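Local coordinates for DUF4276 family protein (Pyrococcus horikoshii, PDB 2P62) that is of unknown function but belongs to a family grouped with the Toprim-like proteins, a fold known from topoisomerases and primases, at residues G10-S15 against G206-Y211; F16-L21 against H49-E54; K23-R28 against N231-L236; G40-R45 against A59-H64. All blocks are in the same frame, centred on the assembly; numbering follows the deposited sequence.

The four contacts lie on both faces of the mixed sheet: contact 2 on the face covered by helix 11-23, contact 4 on the opposite one. Helix 11-23 supplies segments to contacts 1 and 2, whose centres lie about 10 Å apart, and the turn that leaves it enters contact 3, again about 10 Å from contact 2. In contact 2 the helix covers strand 51-55; in contact 4, Trp42 and Phe44 reach strand 58-63, its antiparallel neighbour. The chain first lays down segments 10-15, 16-21 and 23-28, then 40-45, 49-54 and 59-64, and much later 206-211 and 231-236. Contacts 1 and 3 thus bring late C-terminal helices back onto the N-terminal part of the fold.

Contact 1: G10-S15 against G206-Y211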
loop_
_atom_site.group_PDB
_atom_site.type_symbol
_atom_site.label_atom_id
_atom_site.label_comp_id
_atom_site.label_asym_id
_atom_site.label_seq_id
_atom_site.Cartn_x
_atom_site.Cartn_y
_atom_site.Cartn_z
ATOM N N GLY A 10 -9.043 -7.755 -1.756
ATOM C CA GLY A 10 -8.119 -6.790 -1.178
ATOM C C GLY A 10 -8.228 -5.364 -1.692
ATOM O O GLY A 10 -9.127 -5.034 -2.473
ATOM N N LYS A 11 -7.302 -4.515 -1.245
ATOM C CA LYS A 11 -7.270 -3.107 -1.635
ATOM C C LYS A 11 -7.183 -2.946 -3.151
ATOM O O LYS A 11 -7.865 -2.093 -3.721
ATOM C CB LYS A 11 -6.077 -2.402 -0.987
ATOM C CG LYS A 11 -6.186 -0.883 -0.943
ATOM C CD LYS A 11 -7.205 -0.452 0.102
ATOM C CE LYS A 11 -7.123 1.046 0.431
ATOM N NZ LYS A 11 -7.477 1.927 -0.714
ATOM N N THR A 12 -6.346 -3.752 -3.801
ATOM C CA THR A 12 -6.200 -3.669 -5.254
ATOM C C THR A 12 -7.556 -3.805 -5.953
ATOM O O THR A 12 -7.879 -3.023 -6.854
ATOM C CB THR A 12 -5.238 -4.763 -5.810
ATOM O OG1 THR A 12 -5.629 -6.055 -5.320
ATOM C CG2 THR A 12 -3.793 -4.479 -5.395
ATOM N N ASP A 13 -8.351 -4.791 -5.528
ATOM C CA ASP A 13 -9.672 -5.020 -6.112
ATOM C C ASP A 13 -10.614 -3.875 -5.766
ATOM O O ASP A 13 -11.467 -3.508 -6.572
ATOM C CB ASP A 13 -10.279 -6.345 -5.620
ATOM C CG ASP A 13 -9.268 -7.497 -5.603
ATOM O OD1 ASP A 13 -8.779 -7.836 -4.505
ATOM O OD2 ASP A 13 -8.957 -8.055 -6.679
ATOM N N GLU A 14 -10.467 -3.302 -4.573
ATOM C CA GLU A 14 -11.334 -2.190 -4.187
ATOM C C GLU A 14 -11.046 -0.934 -5.022
ATOM O O GLU A 14 -11.969 -0.219 -5.407
ATOM C CB GLU A 14 -11.186 -1.867 -2.693
ATOM C CG GLU A 14 -11.930 -0.595 -2.264
ATOM C CD GLU A 14 -11.459 -0.056 -0.916
ATOM O OE1 GLU A 14 -11.850 -0.608 0.133
ATOM O OE2 GLU A 14 -10.681 0.918 -0.909
ATOM N N SER A 15 -9.772 -0.664 -5.299
ATOM C CA SER A 15 -9.406 0.513 -6.089
ATOM C C SER A 15 -9.906 0.394 -7.515
ATOM O O SER A 15 -10.458 1.347 -8.070
ATOM C CB SER A 15 -7.888 0.711 -6.121
ATOM O OG SER A 15 -7.398 1.117 -4.866
ATOM N N GLY A 206 -2.846 2.088 -5.877
ATOM C CA GLY A 206 -2.870 3.502 -6.209
ATOM C C GLY A 206 -2.581 3.733 -7.681
ATOM O O GLY A 206 -3.066 4.694 -8.280
ATOM N N LEU A 207 -1.784 2.847 -8.266
ATOM C CA LEU A 207 -1.430 2.943 -9.676
ATOM C C LEU A 207 -2.645 2.647 -10.559
ATOM O O LEU A 207 -2.860 3.299 -11.584
ATOM C CB LEU A 207 -0.290 1.967 -9.997
ATOM C CG LEU A 207 0.048 1.755 -11.480
ATOM C CD1 LEU A 207 0.506 3.074 -12.116
ATOM C CD2 LEU A 207 1.118 0.687 -11.603
ATOM N N TYR A 208 -3.446 1.667 -10.157
ATOM C CA TYR A 208 -4.633 1.303 -10.927
ATOM C C TYR A 208 -5.600 2.488 -11.023
ATOM O O TYR A 208 -6.121 2.785 -12.106
ATOM C CB TYR A 208 -5.301 0.071 -10.297
ATOM C CG TYR A 208 -4.351 -1.107 -10.172
ATOM C CD1 TYR A 208 -4.588 -2.125 -9.250
ATOM C CD2 TYR A 208 -3.180 -1.176 -10.943
ATOM C CE1 TYR A 208 -3.682 -3.177 -9.094
ATOM C CE2 TYR A 208 -2.265 -2.228 -10.793
ATOM C CZ TYR A 208 -2.523 -3.220 -9.862
ATOM O OH TYR A 208 -1.627 -4.243 -9.647
ATOM N N GLU A 209 -5.825 3.163 -9.893
ATOM C CA GLU A 209 -6.700 4.339 -9.833
ATOM C C GLU A 209 -6.168 5.429 -10.755
ATOM O O GLU A 209 -6.909 5.996 -11.558
ATOM C CB GLU A 209 -6.772 4.908 -8.404
ATOM C CG GLU A 209 -7.584 4.077 -7.412
ATOM C CD GLU A 209 -7.645 4.688 -6.010
ATOM O OE1 GLU A 209 -8.108 5.843 -5.878
ATOM O OE2 GLU A 209 -7.227 4.007 -5.045
ATOM N N LYS A 210 -4.878 5.719 -10.633
ATOM C CA LYS A 210 -4.254 6.746 -11.450
ATOM C C LYS A 210 -4.302 6.390 -12.936
ATOM O O LYS A 210 -4.841 7.143 -13.743
ATOM C CB LYS A 210 -2.802 6.953 -11.020
ATOM C CG LYS A 210 -2.124 8.097 -11.735
ATOM C CD LYS A 210 -0.666 8.208 -11.357
ATOM C CE LYS A 210 0.021 9.307 -12.164
ATOM N NZ LYS A 210 1.507 9.148 -12.119
ATOM N N TYR A 211 -3.742 5.235 -13.282
ATOM C CA TYR A 211 -3.702 4.763 -14.663
ATOM C C TYR A 211 -5.082 4.719 -15.327
ATOM O O TYR A 211 -5.258 5.185 -16.458
ATOM C CB TYR A 211 -3.054 3.377 -14.709
ATOM C CG TYR A 211 -2.914 2.791 -16.097
ATOM C CD1 TYR A 211 -2.299 3.512 -17.124
ATOM C CD2 TYR A 211 -3.369 1.499 -16.375
ATOM C CE1 TYR A 211 -2.138 2.960 -18.398
ATOM C CE2 TYR A 211 -3.211 0.939 -17.640
ATOM C CZ TYR A 211 -2.595 1.679 -18.648
ATOM O OH TYR A 211 -2.447 1.133 -19.900
#
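Thr12 and Ser15, near the start of helix 11-23, meet Tyr208 and Glu209 of helix 204-218. Gly10 is the N-cap residue, and its N donates to the anti lone pair of Asp13 OD1 over 2.8 Å, which ties down the helix start. Lys11 reaches back along its own helix, its NZ 3.4 Å from Glu14 OE2 in a weak salt bridge; Glu209 OE2 is 4.8 Å from the same NZ, a separation at which the opposite charges may still attract weakly, though they do not touch. Thr12 lies alongside the Tyr208 side chain, with CG2 3.9 Å from ring atom CE1 and approaching obliquely. Ser15 makes the polar link: with OG beside the backbone N (chi1 -70°), it donates to Glu209 OE2 at 2.9 Å, meeting the carboxylate on its anti side and 26° out of plane. The Glu209 chain, extended beyond CG, also rests its CG 3.6 Å from Ser15 CB. An alanine in place of Glu209 would probably leave the buried Ser15 hydroxyl without this acceptor and the helix pair without its polar tie. Asp202 of the second subunit, next to Cys203, a residue that forms an interchain disulfide, packs on Lys11 and Thr12. Within the chain, Tyr208 is backed by Met190 of helix 186-196 and Leu156 of helix 152-162.

Contact 2: F16-L21 against H49-E54; sequences FFKVLL and HPLVLE
Leu21 N donates to Phe17 O at 2.8 Å, a regular helical bond; Leu21, one turn on from Phe17, has its CB directed toward the strand, where it meets Leu53. No hydrogen bond crosses between the two segments. Instead leucine methyls of the strand rest on methylene groups of the helix side chains. Leu53 CD1 comes 3.8 Å from Leu21 CB, and the two side chains cross at about a right angle. Leu51 meets the aliphatic stem of Lys18, its CD2 lying 3.5 Å from Lys18 CG. That CG sits opposite the backbone N (chi1 -169°), and bends at the next three torsions fold the lysine chain, bringing NZ to 4.1 Å from the same leucine methyl. Leu51 and Leu53, two residues apart, therefore present their side chains on one face of the strand. The axes of helix 16-21 and strand 51-54 run nearly parallel, at 18° and 10.3 Å, the usual layering of helix on sheet in an alpha/beta fold. Leu60 of strand 58-63 extends the floor beneath Leu21, and Glu209 of helix 204-218 packs on Lys18.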
loop_
_atom_site.group_PDB
_atom_site.type_symbol
_atom_site.label_atom_id
_atom_site.label_comp_id
_atom_site.label_asym_id
_atom_site.label_seq_id
_atom_site.Cartn_x
_atom_site.Cartn_y
_atom_site.Cartn_z
ATOM N N PHE A 16 -9.695 -0.781 -8.099
ATOM C CA PHE A 16 -10.116 -1.046 -9.466
ATOM C C PHE A 16 -11.606 -0.727 -9.622
ATOM O O PHE A 16 -11.988 0.040 -10.499
ATOM C CB PHE A 16 -9.825 -2.513 -9.833
ATOM C CG PHE A 16 -10.237 -2.888 -11.232
ATOM C CD1 PHE A 16 -11.464 -3.499 -11.472
ATOM C CD2 PHE A 16 -9.409 -2.615 -12.314
ATOM C CE1 PHE A 16 -11.861 -3.835 -12.774
ATOM C CE2 PHE A 16 -9.795 -2.946 -13.619
ATOM C CZ PHE A 16 -11.026 -3.557 -13.847
ATOM N N PHE A 17 -12.446 -1.281 -8.754
ATOM C CA PHE A 17 -13.876 -1.020 -8.853
ATOM C C PHE A 17 -14.247 0.422 -8.518
ATOM O O PHE A 17 -15.128 1.007 -9.153
ATOM C CB PHE A 17 -14.660 -1.983 -7.958
ATOM C CG PHE A 17 -14.948 -3.307 -8.609
ATOM C CD1 PHE A 17 -15.976 -3.428 -9.543
ATOM C CD2 PHE A 17 -14.159 -4.421 -8.330
ATOM C CE1 PHE A 17 -16.213 -4.641 -10.200
ATOM C CE2 PHE A 17 -14.386 -5.636 -8.980
ATOM C CZ PHE A 17 -15.417 -5.747 -9.921
ATOM N N LYS A 18 -13.565 0.993 -7.529
ATOM C CA LYS A 18 -13.822 2.360 -7.095
ATOM C C LYS A 18 -13.536 3.386 -8.199
ATOM O O LYS A 18 -14.329 4.301 -8.426
ATOM C CB LYS A 18 -12.991 2.664 -5.835
ATOM C CG LYS A 18 -13.343 3.963 -5.110
ATOM C CD LYS A 18 -12.355 5.079 -5.413
ATOM C CE LYS A 18 -11.069 4.907 -4.633
ATOM N NZ LYS A 18 -11.347 4.984 -3.193
ATOM N N VAL A 19 -12.424 3.240 -8.909
ATOM C CA VAL A 19 -12.144 4.221 -9.952
ATOM C C VAL A 19 -13.165 4.120 -11.094
ATOM O O VAL A 19 -13.580 5.133 -11.653
ATOM C CB VAL A 19 -10.678 4.107 -10.488
ATOM C CG1 VAL A 19 -10.433 2.743 -11.132
ATOM C CG2 VAL A 19 -10.404 5.239 -11.472
ATOM N N LEU A 20 -13.592 2.910 -11.434
ATOM C CA LEU A 20 -14.581 2.772 -12.492
ATOM C C LEU A 20 -15.934 3.315 -12.040
ATOM O O LEU A 20 -16.584 4.057 -12.773
ATOM C CB LEU A 20 -14.749 1.312 -12.891
ATOM C CG LEU A 20 -13.548 0.631 -13.547
ATOM C CD1 LEU A 20 -13.795 -0.862 -13.525
ATOM C CD2 LEU A 20 -13.323 1.149 -14.971
ATOM N N LEU A 21 -16.359 2.943 -10.836
ATOM C CA LEU A 21 -17.649 3.379 -10.308
ATOM C C LEU A 21 -17.742 4.890 -10.091
ATOM O O LEU A 21 -18.816 5.468 -10.221
ATOM C CB LEU A 21 -17.961 2.641 -9.000
ATOM C CG LEU A 21 -18.199 1.127 -9.086
ATOM C CD1 LEU A 21 -18.423 0.550 -7.694
ATOM C CD2 LEU A 21 -19.406 0.857 -9.980
ATOM N N HIS A 49 -13.952 -0.024 8.284
ATOM C CA HIS A 49 -14.597 1.122 7.656
ATOM C C HIS A 49 -14.754 0.850 6.157
ATOM O O HIS A 49 -13.853 1.123 5.357
ATOM C CB HIS A 49 -13.772 2.395 7.895
ATOM C CG HIS A 49 -13.717 2.817 9.331
ATOM N ND1 HIS A 49 -13.273 1.986 10.337
ATOM C CD2 HIS A 49 -14.053 3.986 9.932
ATOM C CE1 HIS A 49 -13.337 2.623 11.494
ATOM N NE2 HIS A 49 -13.807 3.837 11.275
ATOM N N PRO A 50 -15.906 0.295 5.759
ATOM C CA PRO A 50 -16.148 -0.005 4.348
ATOM C C PRO A 50 -16.281 1.241 3.486
ATOM O O PRO A 50 -16.677 2.303 3.957
ATOM C CB PRO A 50 -17.431 -0.827 4.386
ATOM C CG PRO A 50 -18.162 -0.249 5.538
ATOM C CD PRO A 50 -17.076 -0.057 6.582
ATOM N N LEU A 51 -15.932 1.105 2.216
ATOM C CA LEU A 51 -16.039 2.215 1.292
ATOM C C LEU A 51 -17.497 2.330 0.846
ATOM O O LEU A 51 -18.108 1.347 0.416
ATOM C CB LEU A 51 -15.126 1.970 0.098
ATOM C CG LEU A 51 -15.176 2.964 -1.052
ATOM C CD1 LEU A 51 -14.692 4.345 -0.611
ATOM C CD2 LEU A 51 -14.315 2.410 -2.179
ATOM N N VAL A 52 -18.054 3.531 0.973
ATOM C CA VAL A 52 -19.436 3.781 0.582
ATOM C C VAL A 52 -19.503 4.766 -0.579
ATOM O O VAL A 52 -19.137 5.931 -0.443
ATOM C CB VAL A 52 -20.265 4.352 1.750
ATOM C CG1 VAL A 52 -21.714 4.553 1.310
ATOM C CG2 VAL A 52 -20.212 3.415 2.933
ATOM N N LEU A 53 -19.970 4.280 -1.724
ATOM C CA LEU A 53 -20.100 5.103 -2.913
ATOM C C LEU A 53 -21.589 5.305 -3.163
ATOM O O LEU A 53 -22.371 4.358 -3.058
ATOM C CB LEU A 53 -19.458 4.407 -4.116
ATOM C CG LEU A 53 -17.996 3.980 -3.984
ATOM C CD1 LEU A 53 -17.498 3.478 -5.340
ATOM C CD2 LEU A 53 -17.136 5.157 -3.507
ATOM N N GLU A 54 -21.980 6.535 -3.491
ATOM C CA GLU A 54 -23.388 6.834 -3.735
ATOM C C GLU A 54 -23.667 7.657 -4.986
ATOM O O GLU A 54 -22.822 8.429 -5.436
ATOM C CB GLU A 54 -23.981 7.563 -2.528
ATOM C CG GLU A 54 -23.949 6.755 -1.251
ATOM C CD GLU A 54 -24.513 7.513 -0.065
ATOM O OE1 GLU A 54 -24.612 6.918 1.026
ATOM O OE2 GLU A 54 -24.854 8.701 -0.228
#

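Contact 3: K23-R28 against N231-L236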
loop_
_atom_site.group_PDB
_atom_site.type_symbol
_atom_site.label_atom_id
_atom_site.label_comp_id
_atom_site.label_asym_id
_atom_site.label_seq_id
_atom_site.Cartn_x
_atom_site.Cartn_y
_atom_site.Cartn_z
ATOM N N LYS A 23 -15.203 7.509 -11.457
ATOM C CA LYS A 23 -14.818 8.202 -12.677
ATOM C C LYS A 23 -15.557 7.829 -13.949
ATOM O O LYS A 23 -15.558 8.592 -14.914
ATOM C CB LYS A 23 -13.308 8.051 -12.883
ATOM C CG LYS A 23 -12.473 8.594 -11.718
ATOM C CD LYS A 23 -12.722 10.088 -11.476
ATOM C CE LYS A 23 -11.839 10.658 -10.353
ATOM N NZ LYS A 23 -12.181 10.112 -9.013
ATOM N N LEU A 24 -16.197 6.669 -13.958
ATOM C CA LEU A 24 -16.925 6.245 -15.143
ATOM C C LEU A 24 -18.446 6.295 -14.961
ATOM O O LEU A 24 -19.166 6.619 -15.901
ATOM C CB LEU A 24 -16.495 4.836 -15.529
ATOM C CG LEU A 24 -16.855 4.405 -16.948
ATOM C CD1 LEU A 24 -16.066 5.232 -17.965
ATOM C CD2 LEU A 24 -16.537 2.937 -17.108
ATOM N N TYR A 25 -18.944 5.984 -13.765
ATOM C CA TYR A 25 -20.391 6.010 -13.550
ATOM C C TYR A 25 -20.938 7.127 -12.673
ATOM O O TYR A 25 -22.104 7.097 -12.315
ATOM C CB TYR A 25 -20.896 4.653 -13.027
ATOM C CG TYR A 25 -20.682 3.528 -14.005
ATOM C CD1 TYR A 25 -19.536 2.751 -13.948
ATOM C CD2 TYR A 25 -21.586 3.292 -15.038
ATOM C CE1 TYR A 25 -19.285 1.769 -14.894
ATOM C CE2 TYR A 25 -21.346 2.306 -15.999
ATOM C CZ TYR A 25 -20.188 1.551 -15.918
ATOM O OH TYR A 25 -19.913 0.584 -16.858
ATOM N N GLY A 26 -20.103 8.099 -12.319
ATOM C CA GLY A 26 -20.573 9.213 -11.519
ATOM C C GLY A 26 -20.825 8.971 -10.044
ATOM O O GLY A 26 -21.385 9.825 -9.366
ATOM N N PHE A 27 -20.424 7.823 -9.526
ATOM C CA PHE A 27 -20.640 7.575 -8.114
ATOM C C PHE A 27 -19.681 8.413 -7.266
ATOM O O PHE A 27 -18.544 8.667 -7.665
ATOM C CB PHE A 27 -20.470 6.084 -7.820
ATOM C CG PHE A 27 -21.745 5.303 -7.920
ATOM C CD1 PHE A 27 -22.478 5.011 -6.776
ATOM C CD2 PHE A 27 -22.229 4.884 -9.151
ATOM C CE1 PHE A 27 -23.681 4.312 -6.851
ATOM C CE2 PHE A 27 -23.435 4.183 -9.239
ATOM C CZ PHE A 27 -24.162 3.897 -8.086
ATOM N N ARG A 28 -20.152 8.854 -6.101
ATOM C CA ARG A 28 -19.336 9.660 -5.194
ATOM C C ARG A 28 -19.209 9.003 -3.816
ATOM O O ARG A 28 -20.124 8.323 -3.356
ATOM C CB ARG A 28 -19.947 11.055 -5.049
ATOM C CG ARG A 28 -19.029 12.063 -4.371
ATOM C CD ARG A 28 -17.670 12.137 -5.079
ATOM N NE ARG A 28 -16.621 11.357 -4.412
ATOM C CZ ARG A 28 -15.572 10.834 -5.040
ATOM N NH1 ARG A 28 -15.433 10.995 -6.353
ATOM N NH2 ARG A 28 -14.649 10.168 -4.354
ATOM N N ASN A 231 -15.360 -8.716 -20.586
ATOM C CA ASN A 231 -16.694 -8.977 -20.066
ATOM C C ASN A 231 -16.885 -8.472 -18.634
ATOM O O ASN A 231 -17.237 -9.233 -17.734
ATOM C CB ASN A 231 -17.022 -10.474 -20.150
ATOM C CG ASN A 231 -18.497 -10.729 -20.459
ATOM O OD1 ASN A 231 -19.038 -10.223 -21.455
ATOM N ND2 ASN A 231 -19.154 -11.514 -19.606
ATOM N N LEU A 232 -16.639 -7.176 -18.440
ATOM C CA LEU A 232 -16.811 -6.522 -17.148
ATOM C C LEU A 232 -17.997 -5.570 -17.230
ATOM O O LEU A 232 -18.579 -5.194 -16.219
ATOM C CB LEU A 232 -15.555 -5.731 -16.755
ATOM C CG LEU A 232 -14.518 -6.446 -15.888
ATOM C CD1 LEU A 232 -13.313 -5.553 -15.699
ATOM C CD2 LEU A 232 -15.137 -6.809 -14.531
ATOM N N LEU A 233 -18.368 -5.196 -18.444
ATOM C CA LEU A 233 -19.477 -4.267 -18.640
ATOM C C LEU A 233 -20.809 -4.729 -18.045
ATOM O O LEU A 233 -21.456 -3.991 -17.301
ATOM C CB LEU A 233 -19.635 -3.974 -20.130
ATOM C CG LEU A 233 -19.594 -2.503 -20.542
ATOM C CD1 LEU A 233 -18.536 -1.735 -19.747
ATOM C CD2 LEU A 233 -19.319 -2.430 -22.034
ATOM N N PRO A 234 -21.242 -5.952 -18.370
ATOM C CA PRO A 234 -22.512 -6.444 -17.827
ATOM C C PRO A 234 -22.562 -6.477 -16.299
ATOM O O PRO A 234 -23.618 -6.277 -15.707
ATOM C CB PRO A 234 -22.664 -7.825 -18.484
ATOM C CG PRO A 234 -21.254 -8.207 -18.840
ATOM C CD PRO A 234 -20.654 -6.919 -19.308
ATOM N N LEU A 235 -21.420 -6.715 -15.665
ATOM C CA LEU A 235 -21.348 -6.743 -14.202
ATOM C C LEU A 235 -21.479 -5.314 -13.648
ATOM O O LEU A 235 -22.225 -5.056 -12.698
ATOM C CB LEU A 235 -20.008 -7.332 -13.743
ATOM C CG LEU A 235 -19.703 -7.183 -12.242
ATOM C CD1 LEU A 235 -20.530 -8.199 -11.451
ATOM C CD2 LEU A 235 -18.222 -7.394 -11.979
ATOM N N LEU A 236 -20.729 -4.393 -14.241
ATOM C CA LEU A 236 -20.759 -3.004 -13.817
ATOM C C LEU A 236 -22.140 -2.412 -14.030
ATOM O O LEU A 236 -22.673 -1.720 -13.159
ATOM C CB LEU A 236 -19.724 -2.192 -14.601
ATOM C CG LEU A 236 -18.267 -2.538 -14.263
ATOM C CD1 LEU A 236 -17.317 -2.054 -15.351
ATOM C CD2 LEU A 236 -17.937 -1.921 -12.916
#
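Tyr25 carries the 23-28 side of the contact through the phenolic end of its ring. Its OH lies 3.6 Å from Leu236 CB, and ring atom CZ is 4.0 Å from that same carbon, which approaches obliquely. The two side chains cross at about a right angle, as do those of Tyr25 and Leu233, whose CD1 comes to 4.0 Å from Tyr25 OH. No hydrogen bond spans the segments, and even the nearest alpha carbons, those of Tyr25 and Leu236, stand 9.0 Å apart, leaving the tyrosine to bridge the distance. The ring can do so because CG is set beside the backbone N (chi1 -63°). Asn231, with positive phi, ends the preceding helix in a Schellman motif, and the chain then starts helix 233-239, where Leu236 N bonds to Leu232 O at 3.0 Å. On the other side, Gly26 also has positive phi and turns the chain from Tyr25 toward strand 28-29. Further out, Leu227 of helix 220-229 packs against Leu233, Leu20 of helix 11-23 against Leu236, and Val240, just beyond the last helix, against Tyr25. Arg28 is salt-bridged to Glu22 at the end of helix 11-23.

Contact 4: G40-R45 against A59-H64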
loop_
_atom_site.group_PDB
_atom_site.type_symbol
_atom_site.label_atom_id
_atom_site.label_comp_id
_atom_site.label_asym_id
_atom_site.label_seq_id
_atom_site.Cartn_x
_atom_site.Cartn_y
_atom_site.Cartn_z
ATOM N N GLY A 40 -23.937 -6.311 14.422
ATOM C CA GLY A 40 -25.081 -7.181 14.616
ATOM C C GLY A 40 -25.916 -7.354 13.364
ATOM O O GLY A 40 -26.616 -8.359 13.215
ATOM N N LYS A 41 -25.844 -6.384 12.456
ATOM C CA LYS A 41 -26.623 -6.450 11.228
ATOM C C LYS A 41 -25.814 -6.795 9.985
ATOM O O LYS A 41 -26.294 -7.527 9.118
ATOM C CB LYS A 41 -27.374 -5.135 11.017
ATOM C CG LYS A 41 -28.383 -4.860 12.114
ATOM C CD LYS A 41 -29.538 -3.999 11.637
ATOM C CE LYS A 41 -29.098 -2.603 11.255
ATOM N NZ LYS A 41 -30.284 -1.756 10.947
ATOM N N TRP A 42 -24.591 -6.281 9.902
ATOM C CA TRP A 42 -23.734 -6.547 8.752
ATOM C C TRP A 42 -22.767 -7.707 8.940
ATOM O O TRP A 42 -22.360 -8.339 7.964
ATOM C CB TRP A 42 -22.941 -5.299 8.375
ATOM C CG TRP A 42 -23.784 -4.206 7.816
ATOM C CD1 TRP A 42 -24.403 -3.206 8.509
ATOM C CD2 TRP A 42 -24.099 -3.995 6.437
ATOM N NE1 TRP A 42 -25.082 -2.382 7.646
ATOM C CE2 TRP A 42 -24.915 -2.847 6.367
ATOM C CE3 TRP A 42 -23.775 -4.670 5.252
ATOM C CZ2 TRP A 42 -25.407 -2.349 5.156
ATOM C CZ3 TRP A 42 -24.264 -4.175 4.049
ATOM C CH2 TRP A 42 -25.074 -3.026 4.012
ATOM N N GLY A 43 -22.387 -7.983 10.183
ATOM C CA GLY A 43 -21.470 -9.078 10.440
ATOM C C GLY A 43 -20.025 -8.755 10.107
ATOM O O GLY A 43 -19.202 -9.657 9.938
ATOM N N PHE A 44 -19.715 -7.467 10.009
ATOM C CA PHE A 44 -18.355 -7.029 9.706
ATOM C C PHE A 44 -17.485 -7.152 10.956
ATOM O O PHE A 44 -17.998 -7.304 12.068
ATOM C CB PHE A 44 -18.366 -5.574 9.217
ATOM C CG PHE A 44 -19.081 -5.374 7.905
ATOM C CD1 PHE A 44 -19.527 -4.108 7.526
ATOM C CD2 PHE A 44 -19.313 -6.447 7.048
ATOM C CE1 PHE A 44 -20.202 -3.913 6.315
ATOM C CE2 PHE A 44 -19.984 -6.265 5.837
ATOM C CZ PHE A 44 -20.428 -4.994 5.470
ATOM N N ARG A 45 -16.168 -7.099 10.772
ATOM C CA ARG A 45 -15.249 -7.194 11.900
ATOM C C ARG A 45 -15.216 -5.881 12.673
ATOM O O ARG A 45 -15.627 -4.836 12.162
ATOM C CB ARG A 45 -13.840 -7.560 11.430
ATOM C CG ARG A 45 -13.244 -6.604 10.419
ATOM C CD ARG A 45 -11.808 -6.984 10.067
ATOM N NE ARG A 45 -11.682 -8.374 9.629
ATOM C CZ ARG A 45 -11.530 -9.414 10.448
ATOM N NH1 ARG A 45 -11.426 -10.642 9.953
ATOM N NH2 ARG A 45 -11.466 -9.231 11.759
ATOM N N ALA A 59 -26.762 3.088 -3.124
ATOM C CA ALA A 59 -25.581 3.118 -2.270
ATOM C C ALA A 59 -24.823 1.803 -2.460
ATOM O O ALA A 59 -25.400 0.727 -2.338
ATOM C CB ALA A 59 -25.984 3.275 -0.807
ATOM N N LEU A 60 -23.538 1.896 -2.785
ATOM C CA LEU A 60 -22.711 0.710 -2.955
ATOM C C LEU A 60 -21.751 0.625 -1.779
ATOM O O LEU A 60 -20.929 1.516 -1.566
ATOM C CB LEU A 60 -21.914 0.782 -4.256
ATOM C CG LEU A 60 -22.762 0.846 -5.525
ATOM C CD1 LEU A 60 -21.871 1.113 -6.714
ATOM C CD2 LEU A 60 -23.547 -0.444 -5.695
ATOM N N VAL A 61 -21.877 -0.447 -1.005
ATOM C CA VAL A 61 -21.020 -0.670 0.143
ATOM C C VAL A 61 -19.987 -1.705 -0.275
ATOM O O VAL A 61 -20.319 -2.860 -0.513
ATOM C CB VAL A 61 -21.837 -1.192 1.342
ATOM C CG1 VAL A 61 -20.919 -1.424 2.536
ATOM C CG2 VAL A 61 -22.928 -0.178 1.705
ATOM N N ILE A 62 -18.735 -1.278 -0.374
ATOM C CA ILE A 62 -17.646 -2.156 -0.787
ATOM C C ILE A 62 -16.764 -2.520 0.401
ATOM O O ILE A 62 -16.312 -1.640 1.135
ATOM C CB ILE A 62 -16.769 -1.458 -1.841
ATOM C CG1 ILE A 62 -17.657 -0.895 -2.948
ATOM C CG2 ILE A 62 -15.736 -2.423 -2.406
ATOM C CD1 ILE A 62 -16.905 -0.092 -3.945
ATOM N N ILE A 63 -16.518 -3.815 0.586
ATOM C CA ILE A 63 -15.666 -4.281 1.677
ATOM C C ILE A 63 -14.604 -5.225 1.138
ATOM O O ILE A 63 -14.828 -5.911 0.142
ATOM C CB ILE A 63 -16.464 -5.051 2.767
ATOM C CG1 ILE A 63 -17.130 -6.283 2.161
ATOM C CG2 ILE A 63 -17.517 -4.161 3.378
ATOM C CD1 ILE A 63 -17.885 -7.117 3.171
ATOM N N HIS A 64 -13.452 -5.257 1.803
ATOM C CA HIS A 64 -12.353 -6.138 1.417
ATOM C C HIS A 64 -11.605 -6.602 2.665
ATOM O O HIS A 64 -11.907 -6.151 3.770
ATOM C CB HIS A 64 -11.374 -5.424 0.488
ATOM C CG HIS A 64 -10.552 -4.374 1.166
ATOM N ND1 HIS A 64 -11.009 -3.092 1.384
ATOM C CD2 HIS A 64 -9.303 -4.421 1.687
ATOM C CE1 HIS A 64 -10.078 -2.395 2.008
ATOM N NE2 HIS A 64 -9.033 -3.179 2.203
#
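The backbones of the segments stand well apart, 10.8 Å between the alpha carbons of Trp42 and Val61 and 8.9 Å between those of Phe44 and Ile63, so large side chains fill the layer between them. Phe44 is sandwiched. Ile63 CG2 sits over one face, 4.1 Å from the ring centroid and 28° off the normal, a CH-pi contact, while Trp42 CB lies 3.6 Å above the centre of the opposite face. The other branch of Ile63 stays on the CG2 side of the ring plane but meets the ring at its rim, CD1 lying 3.5 Å from Phe44 CE2; with CG1 between the backbone N and the carbonyl carbon (chi1 61°), both branches turn to the ring. Replacing Phe44 by an alanine would likely open a gap between Trp42 and Ile63 and free the Ile63 methyls from their ring support. Trp42 contributes the far end of its indole, CH2 lying 4.2 Å from Val61 CG2. Gly43, with positive phi, ends helix 39-42 between the two aromatics. Phe37 meets the Trp42 ring edge-to-face, and Ile3 and Ile7 of strand 2-7 pack on Val61 and Ile63, while Leu60 and Ile62, alternating with them, face helix 11-23 across the sheet.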